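Local coordinates for 3-oxo-tetronate kinase (Cupriavidus necator, PDB 5DMH), which catalyses the ATP-dependent phosphorylation of 3-oxo-tetronate to 3-oxo-tetronate 4-phosphate, as a member of the four-carbon acid sugar kinase family, at residues P32-I37 with N54-V59; S118-T123 with V188-R193; E133-A138 with L249-G254; G200-D205 with A219-D224. All coordinates share one frame; numbering follows the deposited sequence.

Contact 1 (P32-I37 with N54-V59); sequences PLLGCI and NGMRTV
Met56, present as selenomethionine, starts with CG beside its backbone N, runs extended through chi2 and then bends at chi3 (100°), a turn that carries its methyl CE to Leu33 and Leu34. CE lies 3.8 Å from Leu33 CB and equally 3.8 Å from Leu34 CB, so one methyl bridges two consecutive residues. Neighbours in a regular strand point to opposite sides, but Leu33 has a psi of -39° just before strand 34-38 begins, which probably lets both CB atoms face Met56. Leu34 has CG trans to its backbone N (chi1 -170°), and its CD2 comes to 4.1 Å from Met56 SE. Both leucines cross the Met56 chain at about a right angle. Met56 follows Gly55, the positive-phi residue of the Schellman motif that ends helix 41-53, and leads into strand 58-62. Thr58 OG1 donates a hydrogen bond to Met56 O (3.0 Å) from above the carbonyl plane. Pro263 and Phe266 of helix 262-268 also touch Met56. The three touching residues are buried and no hydrogen bond crosses between the segments: the contact is apolar, so it probably rests on dispersion and the exclusion of water, and methionine's long unbranched chain can bend to set a terminal methyl against two leucines.

Contact 2 (S118-T123 with V188-R193); sequences STFDST and VRVLQR
Phe120 meets two consecutive residues of helix 187-193, Val190 and Leu191, with the rim of its ring. Val190 CG1 lies in the ring plane at the edge, 3.9 Å from Phe120 CD2. Farther round the same rim, Leu191 CB is 4.0 Å from both Phe120 CE2 and Phe120 CZ; both methyls of Leu191, CD1 and CD2, are 4.1 Å from Phe120 CZ. The side chains of Phe120 and Val190 run past each other in opposite senses, whereas Leu191 lies across Phe120 at about a right angle. With CG1 opposite its backbone N (chi1 170°), Val190 presents that one methyl to the aromatic edge. Phe120 sits in the loop between strand 111-115 and helix 128-139 on a positive phi of 69°, and Ser122 braces the turn: its OG bonds to Phe120 O at 2.9 Å, nearly along the C=O axis. Tyr116 meets the Phe120 ring with its plane at about 90°, and Ile128 packs on both Phe120 and Leu191. A flat ring suits a seam between loop and helix because its rim offers several C-H groups to aliphatic carbons. Cohesion here is apolar, and no hydrogen bond joins the two segments; polar bonds shape the turn at Phe120 and tie the flanks, Ser122 to Gln194 and Arg193 to Asp124.

Contact 3 (E133-A138 with L249-G254); sequences EALLAA and LPLITG
Leu136 on helix 128-139 and Leu251 at the start of strand 251-254 bring their CA atoms to 7.0 Å, the nearest backbone approach between the two segments. Leu251 spans this distance with a single branch. Its CG stands opposite the backbone N (chi1 -177°), and the methyl CD2 then reaches the helix, meeting Leu136 CD2 at 3.8 Å, Leu136 CG at 3.9 Å and Leu135 CB at 3.9 Å. One methyl thus touches two successive helical residues, Leu135 at the root of its side chain and Leu136 near the end. The two leucines differ in how they get there: the CB of Leu135 faces the strand directly, whereas Leu136 leaves the helix at a slant and approaches through its branch, its side chain crossing that of Leu251 at about a right angle. Leu136 CD2 also lies 4.2 Å from Leu251 CB, a looser touch.

This is helix-on-strand packing of the alpha/beta kind. Strand 251-254 runs parallel to its neighbours 144-147 and 111-115, and the helix lies against this part of the sheet, with Leu136 also on Thr144. Leucine suits position 251 because its branched end lets one methyl reach two helical residues; Leu136 answers with its own branch, and Leu135 contributes its CB while its side chain packs on Phe114 and on Leu101 of helix 90-106. All three touching residues are buried, and no polar group of one segment bonds to the other. Cohesion between helix and strand here is probably dispersion and the exclusion of water, while directional bonds, such as Leu251 O with Thr144 OG1, run between the strands.

Contact 4 (G200-D205 with A219-D224); sequences GLLRYD and AALRSD
Leu221 on helix 211-223 points its side chain at strand 199-202 and ends in two methyls that meet different parts of it. CG stands beside the backbone N (chi1 -72°), and the fork straddles the approach to a carbonyl: Leu201 O is 3.6 Å from Leu221 CD2 and 3.7 Å from Leu221 CD1. These are van der Waals contacts of aliphatic carbon with oxygen. Leu201 joins in through its backbone, for its own CB is directed away from the helix and its side chain stays 6.2 Å off. The partner by side chain is Leu202, whose CB lies 4.0 Å from Leu221 CD1, with Leu202 CD1 a little farther from the same methyl at 4.2 Å. The two cross at about a right angle, Leu221 CD1 resting on CB of Leu202 and near its CD1. With CG trans to its backbone N (chi1 173°), Leu202 also packs on Thr214, Arg217 and Ile218 of the same helix.

The setting is the margin of the parallel alpha/beta layer. Strand 199-202 is the outermost strand at this end, with strand 228-231 as its neighbour, and helix 211-223 lies between the two in sequence and packs back on the first. Gly200 and Leu202 make backbone hydrogen bonds to Met228, Ile230 and Asp232, and Leu201 O lies against the methyls of Leu221. Leucine suits position 221 because its forked end can touch both the peptide oxygen and a neighbouring side chain. The next residue, Arg222, makes a salt bridge with Asp142.

All four contacts fall within the sugar-binding N-terminal domain. Contacts 1 and 3 are joined directly, Ile37 CD1 packing against Leu135 CD2 at 4.0 Å, with their centres 17 Å apart. Contact 2 touches contact 4 through Val188 CG2, which is 3.7 Å from Gly200 O, as helix 187-193 leads on to strand 199-202. Contact 4 is nested in the chain loop that contact 3 closes, yet the two do not touch; segments of contacts 2 and 3 alternate along the chain. Contact 2 lies nearest the nucleotide: the side chain of Ser122 is about 12 Å from bound ADP and about 10 Å from those of His177 and Glu394, inferred ATP-binding residues.

Contact 1 (P32-I37 with N54-V59)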
loop_
_atom_site.group_PDB
_atom_site.type_symbol
_atom_site.label_atom_id
_atom_site.label_comp_id
_atom_site.label_asym_id
_atom_site.label_seq_id
_atom_site.Cartn_x
_atom_site.Cartn_y
_atom_site.Cartn_z
ATOM N N PRO A 32 -6.892 2.690 21.122
ATOM C CA PRO A 32 -6.206 3.164 19.912
ATOM C C PRO A 32 -6.573 4.612 19.586
ATOM O O PRO A 32 -7.697 5.041 19.843
ATOM C CB PRO A 32 -6.714 2.228 18.817
ATOM C CG PRO A 32 -7.152 1.002 19.540
ATOM C CD PRO A 32 -7.656 1.455 20.868
ATOM N N LEU A 33 -5.610 5.341 19.036
ATOM C CA LEU A 33 -5.755 6.753 18.750
ATOM C C LEU A 33 -6.028 6.994 17.270
ATOM O O LEU A 33 -6.825 7.849 16.915
ATOM C CB LEU A 33 -4.470 7.470 19.123
ATOM C CG LEU A 33 -4.207 7.604 20.615
ATOM C CD1 LEU A 33 -2.790 8.056 20.875
ATOM C CD2 LEU A 33 -5.203 8.587 21.223
ATOM N N LEU A 34 -5.359 6.228 16.424
ATOM C CA LEU A 34 -5.356 6.476 14.991
ATOM C C LEU A 34 -5.845 5.270 14.209
ATOM O O LEU A 34 -5.292 4.172 14.353
ATOM C CB LEU A 34 -3.937 6.817 14.540
ATOM C CG LEU A 34 -3.769 7.329 13.112
ATOM C CD1 LEU A 34 -4.367 8.720 12.937
ATOM C CD2 LEU A 34 -2.295 7.364 12.752
ATOM N N GLY A 35 -6.872 5.471 13.379
ATOM C CA GLY A 35 -7.445 4.383 12.609
ATOM C C GLY A 35 -7.207 4.613 11.131
ATOM O O GLY A 35 -7.480 5.693 10.638
ATOM N N CYS A 36 -6.652 3.621 10.437
ATOM C CA CYS A 36 -6.203 3.811 9.072
ATOM C C CYS A 36 -6.858 2.773 8.183
ATOM O O CYS A 36 -7.074 1.637 8.589
ATOM C CB CYS A 36 -4.699 3.678 8.984
ATOM S SG CYS A 36 -3.792 4.684 10.184
ATOM N N ILE A 37 -7.226 3.207 6.999
ATOM C CA ILE A 37 -7.816 2.357 5.997
ATOM C C ILE A 37 -6.931 2.431 4.776
ATOM O O ILE A 37 -6.803 3.507 4.184
ATOM C CB ILE A 37 -9.202 2.865 5.643
ATOM C CG1 ILE A 37 -10.083 2.842 6.898
ATOM C CG2 ILE A 37 -9.797 2.025 4.551
ATOM C CD1 ILE A 37 -11.378 3.610 6.717
ATOM N N ASN A 54 7.899 5.777 13.981
ATOM C CA ASN A 54 7.726 7.082 14.596
ATOM C C ASN A 54 6.993 7.024 15.925
ATOM O O ASN A 54 6.532 8.042 16.421
ATOM C CB ASN A 54 7.046 8.068 13.642
ATOM C CG ASN A 54 7.990 8.560 12.575
ATOM O OD1 ASN A 54 8.685 9.578 12.749
ATOM N ND2 ASN A 54 8.044 7.832 11.473
ATOM N N GLY A 55 6.926 5.826 16.509
ATOM C CA GLY A 55 6.599 5.682 17.909
ATOM C C GLY A 55 5.172 5.275 18.225
ATOM O O GLY A 55 4.742 5.485 19.350
HETATM N N MSE A 56 4.429 4.715 17.267
HETATM C CA MSE A 56 3.080 4.218 17.586
HETATM C C MSE A 56 3.010 2.703 17.419
HETATM O O MSE A 56 3.313 2.190 16.356
HETATM C CB MSE A 56 2.010 4.878 16.718
HETATM C CG MSE A 56 1.679 6.301 17.096
HETATM SE SE MSE A 56 0.200 6.999 15.963
HETATM C CE MSE A 56 -1.277 6.774 17.231
ATOM N N ARG A 57 2.687 1.992 18.498
ATOM C CA ARG A 57 2.473 0.555 18.397
ATOM C C ARG A 57 1.315 0.358 17.420
ATOM O O ARG A 57 0.269 0.975 17.559
ATOM C CB ARG A 57 2.144 -0.048 19.750
ATOM C CG ARG A 57 3.331 -0.052 20.676
ATOM C CD ARG A 57 2.994 -0.554 22.050
ATOM N NE ARG A 57 4.206 -0.631 22.856
ATOM C CZ ARG A 57 4.228 -0.851 24.165
ATOM N NH1 ARG A 57 3.098 -1.012 24.836
ATOM N NH2 ARG A 57 5.389 -0.898 24.801
ATOM N N THR A 58 1.527 -0.479 16.412
ATOM C CA THR A 58 0.560 -0.621 15.339
ATOM C C THR A 58 0.234 -2.068 15.073
ATOM O O THR A 58 1.121 -2.903 15.084
ATOM C CB THR A 58 1.094 0.020 14.055
ATOM O OG1 THR A 58 1.331 1.411 14.280
ATOM C CG2 THR A 58 0.100 -0.121 12.892
ATOM N N VAL A 59 -1.052 -2.356 14.864
ATOM C CA VAL A 59 -1.484 -3.667 14.395
ATOM C C VAL A 59 -2.176 -3.530 13.036
ATOM O O VAL A 59 -3.008 -2.644 12.830
ATOM C CB VAL A 59 -2.424 -4.353 15.406
ATOM C CG1 VAL A 59 -3.103 -5.576 14.771
ATOM C CG2 VAL A 59 -1.648 -4.755 16.669
#

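Contact 2 (S118-T123 with V188-R193)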
loop_
_atom_site.group_PDB
_atom_site.type_symbol
_atom_site.label_atom_id
_atom_site.label_comp_id
_atom_site.label_asym_id
_atom_site.label_seq_id
_atom_site.Cartn_x
_atom_site.Cartn_y
_atom_site.Cartn_z
ATOM N N SER A 118 1.405 6.165 -3.311
ATOM C CA SER A 118 2.176 7.381 -3.516
ATOM C C SER A 118 2.224 7.803 -4.980
ATOM O O SER A 118 2.629 8.927 -5.281
ATOM C CB SER A 118 3.578 7.266 -2.898
ATOM O OG SER A 118 4.317 6.187 -3.423
ATOM N N THR A 119 1.798 6.924 -5.888
ATOM C CA THR A 119 1.668 7.303 -7.289
ATOM C C THR A 119 0.211 7.546 -7.716
ATOM O O THR A 119 -0.093 7.684 -8.899
ATOM C CB THR A 119 2.409 6.323 -8.254
ATOM O OG1 THR A 119 2.223 4.964 -7.835
ATOM C CG2 THR A 119 3.895 6.609 -8.289
ATOM N N PHE A 120 -0.677 7.593 -6.728
ATOM C CA PHE A 120 -2.054 8.066 -6.851
ATOM C C PHE A 120 -2.896 7.121 -7.680
ATOM O O PHE A 120 -3.868 7.539 -8.261
ATOM C CB PHE A 120 -2.119 9.480 -7.421
ATOM C CG PHE A 120 -3.208 10.345 -6.813
ATOM C CD1 PHE A 120 -3.208 10.650 -5.453
ATOM C CD2 PHE A 120 -4.210 10.877 -7.605
ATOM C CE1 PHE A 120 -4.206 11.480 -4.894
ATOM C CE2 PHE A 120 -5.195 11.685 -7.052
ATOM C CZ PHE A 120 -5.181 11.985 -5.692
ATOM N N ASP A 121 -2.514 5.844 -7.667
ATOM C CA ASP A 121 -3.085 4.806 -8.503
ATOM C C ASP A 121 -4.615 4.798 -8.445
ATOM O O ASP A 121 -5.214 4.557 -7.403
ATOM C CB ASP A 121 -2.539 3.425 -8.113
ATOM C CG ASP A 121 -1.042 3.315 -8.258
ATOM O OD1 ASP A 121 -0.355 4.354 -8.096
ATOM O OD2 ASP A 121 -0.532 2.194 -8.542
ATOM N N SER A 122 -5.228 5.116 -9.584
ATOM C CA SER A 122 -6.674 5.270 -9.686
ATOM C C SER A 122 -7.017 5.445 -11.161
ATOM O O SER A 122 -6.110 5.539 -12.030
ATOM C CB SER A 122 -7.151 6.494 -8.900
ATOM O OG SER A 122 -6.515 7.689 -9.340
ATOM N N THR A 123 -8.313 5.556 -11.411
ATOM C CA THR A 123 -8.841 5.946 -12.717
ATOM C C THR A 123 -9.883 7.049 -12.466
ATOM O O THR A 123 -10.205 7.357 -11.302
ATOM C CB THR A 123 -9.499 4.751 -13.469
ATOM O OG1 THR A 123 -10.794 4.484 -12.915
ATOM C CG2 THR A 123 -8.625 3.483 -13.441
ATOM N N VAL A 188 -4.514 17.734 -9.047
ATOM C CA VAL A 188 -5.755 18.485 -8.823
ATOM C C VAL A 188 -6.774 18.093 -9.880
ATOM O O VAL A 188 -7.921 17.741 -9.564
ATOM C CB VAL A 188 -5.527 20.016 -8.799
ATOM C CG1 VAL A 188 -6.856 20.748 -8.790
ATOM C CG2 VAL A 188 -4.697 20.390 -7.609
ATOM N N ARG A 189 -6.319 18.053 -11.131
ATOM C CA ARG A 189 -7.174 17.669 -12.261
ATOM C C ARG A 189 -7.578 16.181 -12.167
ATOM O O ARG A 189 -8.743 15.839 -12.332
ATOM C CB ARG A 189 -6.428 17.970 -13.561
ATOM C CG ARG A 189 -7.164 17.723 -14.859
ATOM C CD ARG A 189 -6.448 18.453 -16.005
ATOM N NE ARG A 189 -5.062 18.009 -16.155
ATOM C CZ ARG A 189 -4.089 18.702 -16.758
ATOM N NH1 ARG A 189 -4.324 19.899 -17.281
ATOM N NH2 ARG A 189 -2.869 18.196 -16.847
ATOM N N VAL A 190 -6.619 15.320 -11.864
ATOM C CA VAL A 190 -6.882 13.885 -11.738
ATOM C C VAL A 190 -7.913 13.618 -10.633
ATOM O O VAL A 190 -8.885 12.911 -10.842
ATOM C CB VAL A 190 -5.571 13.108 -11.460
ATOM C CG1 VAL A 190 -5.843 11.646 -11.080
ATOM C CG2 VAL A 190 -4.638 13.183 -12.667
ATOM N N LEU A 191 -7.705 14.193 -9.454
ATOM C CA LEU A 191 -8.607 13.953 -8.344
ATOM C C LEU A 191 -9.989 14.555 -8.618
ATOM O O LEU A 191 -11.029 13.935 -8.294
ATOM C CB LEU A 191 -8.022 14.522 -7.042
ATOM C CG LEU A 191 -8.808 14.262 -5.743
ATOM C CD1 LEU A 191 -9.194 12.782 -5.580
ATOM C CD2 LEU A 191 -7.996 14.732 -4.560
ATOM N N GLN A 192 -10.018 15.748 -9.198
ATOM C CA GLN A 192 -11.299 16.402 -9.507
ATOM C C GLN A 192 -12.154 15.499 -10.402
ATOM O O GLN A 192 -13.365 15.408 -10.234
ATOM C CB GLN A 192 -11.099 17.782 -10.162
ATOM C CG GLN A 192 -12.396 18.581 -10.344
ATOM C CD GLN A 192 -13.122 18.830 -9.050
ATOM O OE1 GLN A 192 -12.862 19.817 -8.359
ATOM N NE2 GLN A 192 -14.029 17.923 -8.693
ATOM N N ARG A 193 -11.511 14.758 -11.305
ATOM C CA ARG A 193 -12.276 13.942 -12.258
ATOM C C ARG A 193 -13.023 12.794 -11.606
ATOM O O ARG A 193 -14.035 12.304 -12.139
ATOM C CB ARG A 193 -11.376 13.419 -13.363
ATOM C CG ARG A 193 -11.136 14.431 -14.439
ATOM C CD ARG A 193 -10.632 13.775 -15.701
ATOM N NE ARG A 193 -9.214 13.509 -15.605
ATOM C CZ ARG A 193 -8.251 14.251 -16.155
ATOM N NH1 ARG A 193 -8.543 15.326 -16.879
ATOM N NH2 ARG A 193 -6.974 13.891 -15.987
#

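Contact 3 (E133-A138 with L249-G254)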
loop_
_atom_site.group_PDB
_atom_site.type_symbol
_atom_site.label_atom_id
_atom_site.label_comp_id
_atom_site.label_asym_id
_atom_site.label_seq_id
_atom_site.Cartn_x
_atom_site.Cartn_y
_atom_site.Cartn_z
ATOM N N GLU A 133 -14.336 11.089 -0.199
ATOM C CA GLU A 133 -15.544 11.895 -0.015
ATOM C C GLU A 133 -16.557 11.176 0.867
ATOM O O GLU A 133 -17.234 11.818 1.685
ATOM C CB GLU A 133 -16.183 12.281 -1.361
ATOM C CG GLU A 133 -15.396 13.324 -2.093
ATOM C CD GLU A 133 -16.035 13.797 -3.390
ATOM O OE1 GLU A 133 -16.705 13.013 -4.084
ATOM O OE2 GLU A 133 -15.850 14.976 -3.719
ATOM N N ALA A 134 -16.637 9.855 0.733
ATOM C CA ALA A 134 -17.578 9.079 1.528
ATOM C C ALA A 134 -17.161 9.109 2.998
ATOM O O ALA A 134 -18.005 9.156 3.892
ATOM C CB ALA A 134 -17.663 7.636 1.036
ATOM N N LEU A 135 -15.862 9.021 3.240
ATOM C CA LEU A 135 -15.352 9.018 4.595
ATOM C C LEU A 135 -15.584 10.375 5.259
ATOM O O LEU A 135 -16.019 10.429 6.418
ATOM C CB LEU A 135 -13.878 8.653 4.611
ATOM C CG LEU A 135 -13.525 7.196 4.288
ATOM C CD1 LEU A 135 -12.049 7.066 4.194
ATOM C CD2 LEU A 135 -14.070 6.184 5.302
ATOM N N LEU A 136 -15.331 11.462 4.520
ATOM C CA LEU A 136 -15.628 12.807 5.027
ATOM C C LEU A 136 -17.098 12.947 5.426
ATOM O O LEU A 136 -17.399 13.444 6.509
ATOM C CB LEU A 136 -15.288 13.878 3.996
ATOM C CG LEU A 136 -13.825 14.255 3.855
ATOM C CD1 LEU A 136 -13.704 15.278 2.690
ATOM C CD2 LEU A 136 -13.263 14.808 5.160
ATOM N N ALA A 137 -18.000 12.499 4.555
ATOM C CA ALA A 137 -19.426 12.592 4.831
ATOM C C ALA A 137 -19.762 11.807 6.087
ATOM O O ALA A 137 -20.491 12.310 6.951
ATOM C CB ALA A 137 -20.235 12.093 3.668
ATOM N N ALA A 138 -19.232 10.589 6.201
ATOM C CA ALA A 138 -19.547 9.759 7.354
ATOM C C ALA A 138 -18.946 10.320 8.648
ATOM O O ALA A 138 -19.520 10.149 9.728
ATOM C CB ALA A 138 -19.155 8.315 7.126
ATOM N N LEU A 249 -7.748 17.745 12.070
ATOM C CA LEU A 249 -8.627 17.133 11.081
ATOM C C LEU A 249 -8.998 15.701 11.469
ATOM O O LEU A 249 -8.127 14.907 11.815
ATOM C CB LEU A 249 -7.990 17.138 9.696
ATOM C CG LEU A 249 -7.731 18.476 9.011
ATOM C CD1 LEU A 249 -7.137 18.231 7.606
ATOM C CD2 LEU A 249 -8.994 19.313 8.953
ATOM N N PRO A 250 -10.303 15.371 11.425
ATOM C CA PRO A 250 -10.780 13.998 11.604
ATOM C C PRO A 250 -10.167 13.012 10.596
ATOM O O PRO A 250 -9.933 11.839 10.951
ATOM C CB PRO A 250 -12.285 14.124 11.352
ATOM C CG PRO A 250 -12.621 15.526 11.638
ATOM C CD PRO A 250 -11.411 16.342 11.364
ATOM N N LEU A 251 -9.958 13.469 9.359
ATOM C CA LEU A 251 -9.458 12.616 8.260
ATOM C C LEU A 251 -8.274 13.258 7.536
ATOM O O LEU A 251 -8.307 14.441 7.193
ATOM C CB LEU A 251 -10.566 12.367 7.225
ATOM C CG LEU A 251 -10.234 11.452 6.061
ATOM C CD1 LEU A 251 -9.989 10.004 6.502
ATOM C CD2 LEU A 251 -11.315 11.516 4.962
ATOM N N ILE A 252 -7.226 12.466 7.334
ATOM C CA ILE A 252 -6.079 12.839 6.535
ATOM C C ILE A 252 -5.910 11.723 5.486
ATOM O O ILE A 252 -6.092 10.563 5.818
ATOM C CB ILE A 252 -4.796 12.958 7.421
ATOM C CG1 ILE A 252 -4.944 14.133 8.400
ATOM C CG2 ILE A 252 -3.573 13.159 6.545
ATOM C CD1 ILE A 252 -3.980 14.130 9.553
ATOM N N THR A 253 -5.600 12.089 4.236
ATOM C CA THR A 253 -5.402 11.117 3.157
ATOM C C THR A 253 -4.085 11.316 2.407
ATOM O O THR A 253 -3.555 12.431 2.276
ATOM C CB THR A 253 -6.562 11.085 2.153
ATOM O OG1 THR A 253 -6.338 11.993 1.060
ATOM C CG2 THR A 253 -7.925 11.350 2.832
ATOM N N GLY A 254 -3.534 10.201 1.945
ATOM C CA GLY A 254 -2.272 10.227 1.245
ATOM C C GLY A 254 -1.566 8.898 1.252
ATOM O O GLY A 254 -2.166 7.836 1.483
#

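Contact 4 (G200-D205 with A219-D224)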
loop_
_atom_site.group_PDB
_atom_site.type_symbol
_atom_site.label_atom_id
_atom_site.label_comp_id
_atom_site.label_asym_id
_atom_site.label_seq_id
_atom_site.Cartn_x
_atom_site.Cartn_y
_atom_site.Cartn_z
ATOM N N GLY A 200 -9.118 21.390 -4.469
ATOM C CA GLY A 200 -8.228 22.534 -4.568
ATOM C C GLY A 200 -6.776 22.145 -4.300
ATOM O O GLY A 200 -6.381 20.966 -4.419
ATOM N N LEU A 201 -5.984 23.149 -3.924
ATOM C CA LEU A 201 -4.553 22.990 -3.739
ATOM C C LEU A 201 -4.066 23.736 -2.521
ATOM O O LEU A 201 -4.325 24.930 -2.368
ATOM C CB LEU A 201 -3.796 23.509 -4.958
ATOM C CG LEU A 201 -2.254 23.461 -4.912
ATOM C CD1 LEU A 201 -1.712 22.051 -4.850
ATOM C CD2 LEU A 201 -1.675 24.197 -6.134
ATOM N N LEU A 202 -3.339 23.023 -1.668
ATOM C CA LEU A 202 -2.588 23.627 -0.580
ATOM C C LEU A 202 -1.143 23.725 -1.076
ATOM O O LEU A 202 -0.411 22.754 -1.053
ATOM C CB LEU A 202 -2.733 22.757 0.673
ATOM C CG LEU A 202 -1.928 23.079 1.911
ATOM C CD1 LEU A 202 -2.213 24.514 2.352
ATOM C CD2 LEU A 202 -2.251 22.106 3.046
ATOM N N ARG A 203 -0.753 24.900 -1.556
ATOM C CA ARG A 203 0.452 25.052 -2.374
ATOM C C ARG A 203 1.734 25.108 -1.540
ATOM O O ARG A 203 1.718 25.487 -0.362
ATOM C CB ARG A 203 0.300 26.311 -3.250
ATOM C CG ARG A 203 1.295 26.438 -4.396
ATOM C CD ARG A 203 1.059 27.704 -5.219
ATOM N NE ARG A 203 -0.185 27.647 -5.962
ATOM C CZ ARG A 203 -1.333 28.239 -5.620
ATOM N NH1 ARG A 203 -2.404 28.076 -6.392
ATOM N NH2 ARG A 203 -1.430 29.011 -4.539
ATOM N N TYR A 204 2.850 24.755 -2.171
ATOM C CA TYR A 204 4.145 24.651 -1.501
ATOM C C TYR A 204 4.585 25.902 -0.754
ATOM O O TYR A 204 5.337 25.815 0.223
ATOM C CB TYR A 204 5.230 24.306 -2.532
ATOM C CG TYR A 204 5.543 25.451 -3.451
ATOM C CD1 TYR A 204 4.768 25.706 -4.567
ATOM C CD2 TYR A 204 6.595 26.311 -3.173
ATOM C CE1 TYR A 204 5.031 26.778 -5.377
ATOM C CE2 TYR A 204 6.883 27.370 -3.982
ATOM C CZ TYR A 204 6.102 27.608 -5.098
ATOM O OH TYR A 204 6.367 28.671 -5.930
ATOM N N ASP A 205 4.145 27.065 -1.222
ATOM C CA ASP A 205 4.596 28.323 -0.639
ATOM C C ASP A 205 3.923 28.605 0.712
ATOM O O ASP A 205 4.511 29.241 1.569
ATOM C CB ASP A 205 4.450 29.467 -1.639
ATOM C CG ASP A 205 3.018 29.685 -2.123
ATOM O OD1 ASP A 205 2.157 28.791 -2.000
ATOM O OD2 ASP A 205 2.759 30.788 -2.652
ATOM N N ALA A 219 -7.660 26.827 6.666
ATOM C CA ALA A 219 -8.881 27.506 7.051
ATOM C C ALA A 219 -9.392 28.346 5.881
ATOM O O ALA A 219 -10.594 28.421 5.655
ATOM C CB ALA A 219 -8.668 28.362 8.269
ATOM N N ALA A 220 -8.484 29.002 5.141
ATOM C CA ALA A 220 -8.910 29.804 3.995
ATOM C C ALA A 220 -9.476 28.945 2.862
ATOM O O ALA A 220 -10.468 29.299 2.221
ATOM C CB ALA A 220 -7.789 30.672 3.499
ATOM N N LEU A 221 -8.857 27.797 2.610
ATOM C CA LEU A 221 -9.350 26.898 1.565
ATOM C C LEU A 221 -10.744 26.411 1.886
ATOM O O LEU A 221 -11.607 26.375 1.016
ATOM C CB LEU A 221 -8.399 25.712 1.392
ATOM C CG LEU A 221 -7.059 26.030 0.735
ATOM C CD1 LEU A 221 -6.099 24.896 0.922
ATOM C CD2 LEU A 221 -7.249 26.368 -0.741
ATOM N N ARG A 222 -10.963 26.043 3.143
ATOM C CA ARG A 222 -12.294 25.586 3.593
ATOM C C ARG A 222 -13.340 26.670 3.375
ATOM O O ARG A 222 -14.444 26.400 2.887
ATOM C CB ARG A 222 -12.254 25.206 5.076
ATOM C CG ARG A 222 -11.475 23.940 5.399
ATOM C CD ARG A 222 -11.111 23.917 6.897
ATOM N NE ARG A 222 -11.573 22.721 7.592
ATOM C CZ ARG A 222 -12.775 22.561 8.106
ATOM N NH1 ARG A 222 -13.673 23.539 8.020
ATOM N NH2 ARG A 222 -13.092 21.413 8.704
ATOM N N SER A 223 -13.003 27.901 3.751
ATOM C CA SER A 223 -13.897 29.035 3.577
ATOM C C SER A 223 -14.192 29.256 2.082
ATOM O O SER A 223 -15.290 29.648 1.705
ATOM C CB SER A 223 -13.256 30.289 4.224
ATOM O OG SER A 223 -13.919 31.473 3.849
ATOM N N ASP A 224 -13.204 28.966 1.236
ATOM C CA ASP A 224 -13.352 29.089 -0.212
ATOM C C ASP A 224 -14.248 27.988 -0.805
ATOM O O ASP A 224 -14.615 28.054 -1.981
ATOM C CB ASP A 224 -11.990 28.984 -0.897
ATOM C CG ASP A 224 -11.093 30.193 -0.665
ATOM O OD1 ASP A 224 -11.575 31.239 -0.205
ATOM O OD2 ASP A 224 -9.873 30.073 -0.980
#